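PDB 4FE9: outer membrane protein SusF from Bacteroides thetaiotaomicron, which binds starch at the cell surface through its carbohydrate-binding modules before the polysaccharide is transported into the periplasm for degradation. Local coordinates for residues I325-E328 with S329-A333. Numbering follows the deposited sequence.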
loop_
_atom_site.group_PDB
_atom_site.type_symbol
_atom_site.label_atom_id
_atom_site.label_comp_id
_atom_site.label_asym_id
_atom_site.label_seq_id
_atom_site.Cartn_x
_atom_site.Cartn_y
_atom_site.Cartn_z
ATOM N N ILE A 325 -0.872 -4.583 8.811
ATOM C CA ILE A 325 -1.482 -5.770 9.404
ATOM C C ILE A 325 -2.981 -5.524 9.608
ATOM O O ILE A 325 -3.364 -4.565 10.251
ATOM C CB ILE A 325 -0.801 -6.135 10.760
ATOM C CG1 ILE A 325 0.717 -6.298 10.567
ATOM C CG2 ILE A 325 -1.421 -7.414 11.359
ATOM C CD1 ILE A 325 1.487 -6.672 11.829
ATOM N N SER A 326 -3.784 -6.214 8.826
ATOM C CA SER A 326 -5.208 -6.375 9.081
ATOM C C SER A 326 -5.609 -6.092 10.542
ATOM O O SER A 326 -4.995 -6.626 11.481
ATOM C CB SER A 326 -5.601 -7.800 8.745
ATOM O OG SER A 326 -6.780 -7.818 8.019
ATOM N N GLN A 327 -6.749 -5.417 10.720
ATOM C CA GLN A 327 -7.446 -5.449 12.015
ATOM C C GLN A 327 -7.925 -6.872 12.346
ATOM O O GLN A 327 -7.803 -7.318 13.492
ATOM C CB GLN A 327 -8.630 -4.451 12.053
ATOM C CG GLN A 327 -9.263 -4.246 13.482
ATOM C CD GLN A 327 -8.215 -3.867 14.556
ATOM O OE1 GLN A 327 -7.462 -2.910 14.398
ATOM N NE2 GLN A 327 -8.141 -4.661 15.612
ATOM N N GLU A 328 -8.400 -7.591 11.317
ATOM C CA GLU A 328 -8.712 -9.033 11.423
ATOM C C GLU A 328 -7.585 -9.800 12.067
ATOM O O GLU A 328 -7.791 -10.500 13.044
ATOM C CB GLU A 328 -9.007 -9.641 10.046
ATOM C CG GLU A 328 -10.315 -9.192 9.424
ATOM C CD GLU A 328 -10.221 -7.778 8.764
ATOM O OE1 GLU A 328 -9.281 -6.993 9.095
ATOM O OE2 GLU A 328 -11.120 -7.440 7.960
ATOM N N SER A 329 -6.396 -9.704 11.486
ATOM C CA SER A 329 -5.270 -10.445 11.986
ATOM C C SER A 329 -5.088 -10.106 13.421
ATOM O O SER A 329 -4.669 -10.953 14.220
ATOM C CB SER A 329 -3.984 -10.088 11.220
ATOM O OG SER A 329 -4.060 -10.530 9.894
ATOM N N LYS A 330 -5.144 -8.813 13.699
ATOM C CA LYS A 330 -4.785 -8.312 15.018
ATOM C C LYS A 330 -5.762 -8.864 16.044
ATOM O O LYS A 330 -5.360 -9.284 17.133
ATOM C CB LYS A 330 -4.826 -6.784 15.043
ATOM C CG LYS A 330 -3.607 -6.135 14.488
ATOM C CD LYS A 330 -3.784 -4.657 14.453
ATOM C CE LYS A 330 -2.472 -3.983 14.143
ATOM N NZ LYS A 330 -2.698 -2.625 13.643
ATOM N N ASP A 331 -7.030 -8.928 15.649
ATOM C CA ASP A 331 -8.095 -9.473 16.482
ATOM C C ASP A 331 -7.970 -10.975 16.606
ATOM O O ASP A 331 -8.090 -11.528 17.705
ATOM C CB ASP A 331 -9.464 -9.131 15.884
ATOM C CG ASP A 331 -9.837 -7.666 16.080
ATOM O OD1 ASP A 331 -10.822 -7.215 15.463
ATOM O OD2 ASP A 331 -9.103 -6.953 16.800
ATOM N N LEU A 332 -7.817 -11.656 15.468
ATOM C CA LEU A 332 -7.790 -13.113 15.476
ATOM C C LEU A 332 -6.686 -13.651 16.386
ATOM O O LEU A 332 -6.916 -14.569 17.184
ATOM C CB LEU A 332 -7.652 -13.670 14.053
ATOM C CG LEU A 332 -7.506 -15.193 14.012
ATOM C CD1 LEU A 332 -8.840 -15.859 14.336
ATOM C CD2 LEU A 332 -6.947 -15.677 12.637
ATOM N N ALA A 333 -5.508 -13.040 16.334
ATOM C CA ALA A 333 -4.337 -13.620 17.000
ATOM C C ALA A 333 -3.859 -12.769 18.155
ATOM O O ALA A 333 -2.846 -13.071 18.797
ATOM C CB ALA A 333 -3.183 -13.836 15.982
HETATM O O HOH W 1 -5.032 -1.966 12.687
#
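Ser326 and Lys330 join the first turn of a short helix, residues 327-333, in the second carbohydrate-binding module of SusF, with Ser326 at the N-cap position. It is a compact example of how a helix start is built from backbone and side-chain bonds together. Successive i to i+4 backbone bonds set the turn: Lys330 N reaches Ser326 O, Asp331 N reaches Gln327 O, and Leu332 N lies 2.7 Å from Glu328 O in a nearly straight bond. At the cap itself, Ser326 OG donates to Glu328 OE1 over 2.8 Å, approaching from above the carboxylate plane; Glu328 folds back to receive it, its CG beside the backbone N (chi1 -70°) and its chain bent at the next torsion.

On the outer side, Gln327 serves two neighbours with its two amide atoms. NE2 donates to Asp331 OD2 at 2.8 Å, the acceptor lying in the amide plane although the carboxylate is turned 52° from it. OE1 instead accepts from a water that in turn accepts an N-H from the ammonium of Lys330, NZ lying 2.6 Å from the water oxygen. The lysine chain, extended beyond CG, runs back past Ser326 O and crosses Gln327 at about a right angle; a methionine in its place would probably leave this water without its ammonium donor and Gln327 OE1 without its bridge to the lysine, the amide then held mainly through NE2.

Apolar packing faces the domain. Ile325 CG2 lies 3.7 Å from Ser329 CB and also meets Lys330 CG, while Leu335 packs on both Ile325 and Ser329. Strand 360-366 holds the turn by its polar groups: Ser326 N is hydrogen-bonded to Glu364 OE1, and Ser329 OG, 3.3 Å from Ser326 CB, is hydrogen-bonded to the backbone N of Phe365.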